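Local coordinates for protein putative 4-Hydroxy-2-oxoglutarate aldolase / 2-dehydro-3-deoxyphosphogluconate aldolase (Yersinia enterocolitica, PDB 3LM7) that is a putative aldolase of the KDGP aldolase family, with a TIM-barrel fold, at residues R28-A33 with V38-L43; D51-D56 with S84-Q89; Q93-V98 with G103-L108. One frame throughout, in Å; residues are numbered along the deposited sequence.

In the fold
The three contacts come one after another along the chain and cover one part of the TIM barrel's wall. Contact 1 seats helix 24-33 on strand 38-43, contact 2 packs the next two helices, 50-63 and 80-90, against each other, and contact 3 joins strand 94-95 and the residues after it to helix 102-109. Centres of contacts 1 and 2 lie about 18 Å apart, those of contacts 2 and 3 about 12 Å. Contacts 1 and 3 share the parallel sheet, with strand 68-71 between their strands, and meet where Leu39 packs on Gln93 and His94. Together they show helices fastened both to the strands and to one another.

Contact 1: residues R28-A33 with V38-L43; sequences RAIYQA and VLVGVL
Val38 and Ile30 owe their meeting to two first torsions. In Val38, chi1 of 67° sets CG1 between the backbone N and the carbonyl carbon and swings CG2 anti to N, which spreads the two methyls over neighbouring residues of the helix. In Ile30, chi1 of -70° turns the branch methyl CG2, rather than the longer CG1-CD1 arm, to the strand. That methyl does double duty. Ile30 CG2 lies 3.9 Å from Val38 CG2, where the two side chains cross at about a right angle, and 4.0 Å from Val40 CG2, so it bridges two residues whose side chains leave the strand on the same face.

The second methyl of Val38 reaches the adjoining helix residue: Val38 CG1 is 3.8 Å from Tyr31 CD1, coming obliquely to the ring, and equally close to Tyr31 CA. Val38 therefore sits across the helix surface with one methyl on each of two consecutive residues. The phenol end of Tyr31 runs on past the valine, and its OH is hydrogen-bonded to Asp65, which should hold the ring against swinging away. No hydrogen bond spans the two segments; the contact is made by carbon atoms.

The helix and strand axes approach to 8.7 Å and run nearly antiparallel, at 164°, as expected where a chain turns back between the helix and second strand of a beta-alpha-beta unit, here strand 17-20, helix 24-33 and strand 38-43. Ile30 also rests on Val19, so the helix reaches both strands of the unit; Val38 packs beside Leu17 and Val19. Leu39 points the other way, away from the helix, while strand 38-43 is hydrogen-bonded between strands 17-20 and 68-71.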
# COMPACT_ATOMS: atom_id res chain seq x y z
N ARG A 28 11.63 9.64 24.52
CA ARG A 28 11.24 8.32 25.12
C ARG A 28 9.76 8.26 25.48
O ARG A 28 9.07 7.26 25.21
CB ARG A 28 12.15 8.04 26.34
CG ARG A 28 12.17 6.60 26.88
CD ARG A 28 13.08 6.60 28.16
NE ARG A 28 13.83 7.87 28.19
CZ ARG A 28 15.15 7.99 28.28
NH1 ARG A 28 15.93 6.91 28.40
NH2 ARG A 28 15.69 9.21 28.27
N ALA A 29 9.26 9.33 26.12
CA ALA A 29 7.87 9.39 26.60
C ALA A 29 6.93 9.34 25.40
O ALA A 29 5.85 8.72 25.46
CB ALA A 29 7.68 10.69 27.36
N ILE A 30 7.30 10.08 24.33
CA ILE A 30 6.47 10.14 23.09
C ILE A 30 6.39 8.76 22.48
O ILE A 30 5.33 8.30 22.09
CB ILE A 30 7.14 11.09 22.02
CG1 ILE A 30 7.06 12.56 22.47
CG2 ILE A 30 6.59 10.80 20.65
CD1 ILE A 30 7.97 13.53 21.72
N TYR A 31 7.55 8.10 22.35
CA TYR A 31 7.63 6.78 21.73
C TYR A 31 6.81 5.75 22.51
O TYR A 31 6.07 4.94 21.93
CB TYR A 31 9.13 6.35 21.66
CG TYR A 31 9.35 5.11 20.86
CD1 TYR A 31 9.15 5.10 19.46
CD2 TYR A 31 9.82 3.96 21.48
CE1 TYR A 31 9.42 3.93 18.71
CE2 TYR A 31 10.08 2.82 20.75
CZ TYR A 31 9.87 2.79 19.38
OH TYR A 31 10.12 1.60 18.72
N GLN A 32 6.88 5.84 23.84
CA GLN A 32 6.04 5.02 24.66
C GLN A 32 4.58 5.29 24.40
O GLN A 32 3.80 4.36 24.22
CB GLN A 32 6.31 5.29 26.17
CG GLN A 32 5.43 4.36 27.06
CD GLN A 32 5.79 4.42 28.51
OE1 GLN A 32 5.94 5.51 29.09
NE2 GLN A 32 5.88 3.26 29.13
N ALA A 33 4.19 6.56 24.43
CA ALA A 33 2.76 6.94 24.37
C ALA A 33 2.15 6.55 23.03
O ALA A 33 0.97 6.16 22.91
CB ALA A 33 2.60 8.40 24.65
N VAL A 38 5.29 6.11 15.75
CA VAL A 38 5.68 7.50 15.72
C VAL A 38 7.10 7.60 15.19
O VAL A 38 7.92 6.70 15.34
CB VAL A 38 5.54 8.16 17.11
CG1 VAL A 38 6.59 7.55 18.18
CG2 VAL A 38 5.65 9.65 17.05
N LEU A 39 7.33 8.72 14.54
CA LEU A 39 8.62 9.22 14.18
C LEU A 39 8.82 10.52 14.98
O LEU A 39 7.96 11.43 15.01
CB LEU A 39 8.66 9.53 12.67
CG LEU A 39 8.49 8.27 11.81
CD1 LEU A 39 8.04 8.71 10.37
CD2 LEU A 39 9.85 7.51 11.82
N VAL A 40 9.95 10.57 15.69
CA VAL A 40 10.25 11.67 16.55
C VAL A 40 11.19 12.61 15.86
O VAL A 40 12.31 12.17 15.46
CB VAL A 40 10.94 11.06 17.83
CG1 VAL A 40 11.45 12.15 18.70
CG2 VAL A 40 9.94 10.17 18.54
N GLY A 41 10.74 13.85 15.64
CA GLY A 41 11.54 14.85 14.88
C GLY A 41 12.63 15.49 15.71
O GLY A 41 12.38 15.94 16.83
N VAL A 42 13.85 15.52 15.18
CA VAL A 42 14.95 16.26 15.79
C VAL A 42 15.51 17.15 14.68
O VAL A 42 15.69 16.70 13.56
CB VAL A 42 16.04 15.31 16.30
CG1 VAL A 42 17.24 16.11 16.99
CG2 VAL A 42 15.36 14.30 17.32
N LEU A 43 15.81 18.42 15.00
CA LEU A 43 16.06 19.38 13.88
C LEU A 43 17.49 19.66 13.66
O LEU A 43 18.21 19.90 14.61
CB LEU A 43 15.29 20.68 14.12
CG LEU A 43 13.84 20.59 14.58
CD1 LEU A 43 13.35 22.06 14.79
CD2 LEU A 43 12.98 19.85 13.55

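Contact 2: residues D51-D56 with S84-Q89; sequences DSAVKD and SQISQQ
Val54 and Gln89 cross at about a right angle, the valine presenting both methyls to the glutamine. Val54 CG1 and CG2 straddle Gln89 CB, with Val54 CG2 to Gln89 CB at 3.9 Å, and the extended glutamine chain then carries its amide past the same methyls, Gln89 OE1 lying 4.0 Å from Val54 CG2. Deeper in the interface Ile86 points its arm at Ala53: Ile86 CD1 comes to 3.5 Å from Ala53 CB, tighter than usual van der Waals contact. These helices, 50-63 and 80-90, are successive members of the outer layer of the TIM barrel, separated in the chain by strand 68-71; their segments run in broadly the same direction, crossing at -41° with axes 9.3 Å apart. At one margin the apolar seam gives way to water. Two waters link the carboxylate of Asp51 to the amide of Gln89, both donating to the same carboxylate oxygen. Water 1 donates to Asp51 OD1 (2.6 Å) and to the amide's acceptor end, Gln89 OE1, whereas water 2 donates to Asp51 OD1 and accepts from the donor end, Gln89 NE2 (2.8 Å).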
# COMPACT_ATOMS: atom_id res chain seq x y z
N ASP A 51 28.79 16.92 12.42
CA ASP A 51 29.24 15.92 13.38
C ASP A 51 28.44 15.90 14.69
O ASP A 51 28.07 14.83 15.16
CB ASP A 51 30.72 16.08 13.71
CG ASP A 51 31.61 15.71 12.56
OD1 ASP A 51 31.25 14.75 11.82
OD2 ASP A 51 32.67 16.37 12.44
N SER A 52 28.16 17.10 15.22
CA SER A 52 27.41 17.22 16.47
C SER A 52 25.98 16.79 16.30
O SER A 52 25.45 16.09 17.16
CB SER A 52 27.45 18.65 17.03
OG SER A 52 27.05 19.61 16.06
N ALA A 53 25.35 17.19 15.19
CA ALA A 53 23.99 16.70 14.88
C ALA A 53 23.96 15.15 14.79
O ALA A 53 23.07 14.50 15.35
CB ALA A 53 23.45 17.38 13.60
N VAL A 54 24.92 14.56 14.06
CA VAL A 54 24.97 13.11 13.92
C VAL A 54 25.08 12.47 15.30
O VAL A 54 24.28 11.61 15.66
CB VAL A 54 26.17 12.70 13.02
CG1 VAL A 54 26.35 11.15 13.07
CG2 VAL A 54 25.91 13.20 11.57
N LYS A 55 26.07 12.90 16.09
CA LYS A 55 26.29 12.35 17.43
C LYS A 55 24.99 12.41 18.24
O LYS A 55 24.53 11.41 18.77
CB LYS A 55 27.39 13.22 18.10
CG LYS A 55 28.30 12.46 19.04
CD LYS A 55 29.41 13.39 19.59
CE LYS A 55 30.24 12.66 20.65
NZ LYS A 55 29.40 11.58 21.30
N ASP A 56 24.34 13.58 18.28
CA ASP A 56 23.21 13.73 19.15
C ASP A 56 22.04 12.91 18.67
O ASP A 56 21.33 12.30 19.47
CB ASP A 56 22.81 15.20 19.32
CG ASP A 56 22.06 15.44 20.66
OD1 ASP A 56 22.61 15.02 21.68
OD2 ASP A 56 20.96 16.05 20.69
N SER A 84 20.82 16.41 4.28
CA SER A 84 21.30 15.31 3.46
C SER A 84 22.58 14.70 4.06
O SER A 84 22.77 13.49 4.03
CB SER A 84 21.62 15.78 2.02
OG SER A 84 20.42 16.08 1.35
N GLN A 85 23.48 15.56 4.54
CA GLN A 85 24.70 15.04 5.14
C GLN A 85 24.48 14.34 6.46
O GLN A 85 25.08 13.27 6.72
CB GLN A 85 25.74 16.15 5.24
CG GLN A 85 26.09 16.73 3.85
CD GLN A 85 26.89 18.02 3.98
OE1 GLN A 85 27.03 18.54 5.06
NE2 GLN A 85 27.39 18.54 2.87
N ILE A 86 23.66 14.93 7.34
CA ILE A 86 23.32 14.26 8.58
C ILE A 86 22.69 12.89 8.30
O ILE A 86 23.05 11.86 8.93
CB ILE A 86 22.33 15.09 9.37
CG1 ILE A 86 22.98 16.36 9.89
CG2 ILE A 86 21.73 14.28 10.57
CD1 ILE A 86 21.95 17.39 10.46
N SER A 87 21.73 12.85 7.38
CA SER A 87 20.94 11.60 7.14
C SER A 87 21.81 10.47 6.60
O SER A 87 21.60 9.32 6.93
CB SER A 87 19.72 11.88 6.23
OG SER A 87 18.86 12.86 6.84
N GLN A 88 22.78 10.80 5.75
CA GLN A 88 23.77 9.83 5.25
C GLN A 88 24.38 9.01 6.40
O GLN A 88 24.47 7.77 6.32
CB GLN A 88 24.92 10.55 4.52
CG GLN A 88 25.95 9.59 4.00
CD GLN A 88 26.98 10.24 3.18
OE1 GLN A 88 27.25 11.41 3.31
NE2 GLN A 88 27.54 9.49 2.26
N GLN A 89 24.80 9.72 7.43
CA GLN A 89 25.51 9.09 8.58
C GLN A 89 24.56 8.47 9.60
O GLN A 89 24.76 7.33 10.05
CB GLN A 89 26.41 10.13 9.28
CG GLN A 89 27.42 10.73 8.32
CD GLN A 89 28.51 11.57 9.02
OE1 GLN A 89 29.00 11.20 10.12
NE2 GLN A 89 28.86 12.68 8.42
O HOH W 1 30.11 12.40 12.25
O HOH W 2 30.85 14.50 9.13

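Contact 3: residues Q93-V98 with G103-L108; sequences QHVNQV and GASRAL
Gln97 meets Ser105 through CG, CD and NE2. Its CB points toward helix 102-109, and from CB a chi1 of -93° followed by a bend at chi2 (-63°) folds the chain close to the serine instead of letting it run out straight. Gln97 CG, the first atom to touch, lies 3.3 Å from Ser105 OG and 3.9 Å from Ser105 CB. Gln97 CD follows at 3.5 Å from Ser105 OG. At the tip, Gln97 NE2 stands 3.0 Å from Ser105 OG. Gln97 OE1 accepts from the backbone N of the next residue, Val98 N, at 3.1 Å. That bond arrives in the carbonyl plane, on a lone pair, although its N-H...O angle of 139° leaves it clearly bent. OE1 is also hydrogen-bonded to Ser80, so two bonds grip the amide oxygen and probably restrain rotation of the group. Val95 makes a looser contact, its CG1 methyl 4.1 Å from Ser105 OG.

Strand 94-95 and helix 102-109 are the first two elements of a beta-alpha-beta unit that continues into strand 115-120, and helix 80-90 fills in alongside, with Val83 packing on both Val95 and Gln97. Ser84 OG, from that helix, and Ser105 OG are hydrogen-bonded to each other. The buried hydroxyl of Ser105 thus sits beside the glutamine amide and a second serine, consistent with polar as well as carbon contacts holding helix 102-109 next to the residues after strand 94-95.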
# COMPACT_ATOMS: atom_id res chain seq x y z
N GLN A 93 14.84 6.48 10.10
CA GLN A 93 13.67 5.96 9.41
C GLN A 93 13.05 6.99 8.46
O GLN A 93 12.35 6.60 7.53
CB GLN A 93 12.59 5.49 10.39
CG GLN A 93 13.00 4.10 10.98
CD GLN A 93 12.08 3.69 12.13
OE1 GLN A 93 11.06 4.35 12.37
NE2 GLN A 93 12.45 2.61 12.87
N HIS A 94 13.34 8.25 8.67
CA HIS A 94 12.59 9.30 7.98
C HIS A 94 13.43 10.56 7.83
O HIS A 94 14.16 10.95 8.79
CB HIS A 94 11.32 9.66 8.81
CG HIS A 94 10.41 10.62 8.10
ND1 HIS A 94 10.48 11.97 8.29
CD2 HIS A 94 9.42 10.41 7.19
CE1 HIS A 94 9.54 12.56 7.56
NE2 HIS A 94 8.90 11.63 6.87
N VAL A 95 13.28 11.25 6.67
CA VAL A 95 14.04 12.46 6.44
C VAL A 95 13.07 13.50 5.86
O VAL A 95 12.32 13.17 4.93
CB VAL A 95 15.15 12.21 5.36
CG1 VAL A 95 15.88 13.53 4.89
CG2 VAL A 95 16.20 11.13 5.88
N ASN A 96 13.08 14.72 6.40
CA ASN A 96 12.30 15.80 5.83
C ASN A 96 13.19 16.48 4.79
O ASN A 96 14.29 16.94 5.14
CB ASN A 96 11.93 16.85 6.88
CG ASN A 96 10.81 16.36 7.82
OD1 ASN A 96 9.61 16.38 7.48
ND2 ASN A 96 11.21 15.85 8.97
N GLN A 97 12.69 16.67 3.57
CA GLN A 97 13.46 17.47 2.60
C GLN A 97 12.57 18.49 1.87
O GLN A 97 11.36 18.32 1.80
CB GLN A 97 14.17 16.60 1.52
CG GLN A 97 15.65 16.21 1.87
CD GLN A 97 16.54 17.45 1.99
OE1 GLN A 97 16.10 18.57 1.70
NE2 GLN A 97 17.73 17.26 2.52
N VAL A 98 13.22 19.51 1.27
CA VAL A 98 12.56 20.37 0.26
C VAL A 98 12.71 19.69 -1.11
O VAL A 98 13.49 18.77 -1.28
CB VAL A 98 13.11 21.81 0.27
CG1 VAL A 98 12.77 22.42 1.66
CG2 VAL A 98 14.61 21.87 -0.06
N GLY A 103 16.69 14.26 -4.20
CA GLY A 103 17.63 13.42 -4.95
C GLY A 103 18.97 13.29 -4.22
O GLY A 103 19.48 12.20 -4.08
N ALA A 104 19.55 14.39 -3.73
CA ALA A 104 20.82 14.20 -2.98
C ALA A 104 20.62 13.35 -1.72
O ALA A 104 21.51 12.58 -1.35
CB ALA A 104 21.41 15.57 -2.59
N SER A 105 19.50 13.52 -1.00
CA SER A 105 19.34 12.77 0.27
C SER A 105 19.21 11.31 -0.05
O SER A 105 19.79 10.45 0.61
CB SER A 105 18.10 13.25 1.08
OG SER A 105 18.39 14.46 1.77
N ARG A 106 18.39 10.98 -1.04
CA ARG A 106 18.24 9.57 -1.31
C ARG A 106 19.58 8.95 -1.74
O ARG A 106 19.93 7.81 -1.35
CB ARG A 106 17.16 9.32 -2.36
CG ARG A 106 17.15 7.91 -2.97
CD ARG A 106 16.72 6.85 -1.85
NE ARG A 106 15.33 7.19 -1.45
CZ ARG A 106 14.80 7.02 -0.26
NH1 ARG A 106 15.50 6.40 0.68
NH2 ARG A 106 13.51 7.39 -0.03
N ALA A 107 20.30 9.66 -2.58
CA ALA A 107 21.58 9.15 -3.06
C ALA A 107 22.55 8.97 -1.90
O ALA A 107 23.21 7.92 -1.86
CB ALA A 107 22.20 10.08 -4.09
N LEU A 108 22.66 9.94 -0.98
CA LEU A 108 23.57 9.78 0.15
C LEU A 108 23.08 8.73 1.18
O LEU A 108 23.89 8.11 1.88
CB LEU A 108 23.83 11.09 0.86
CG LEU A 108 24.58 12.11 -0.06
CD1 LEU A 108 24.85 13.35 0.77
CD2 LEU A 108 25.93 11.50 -0.73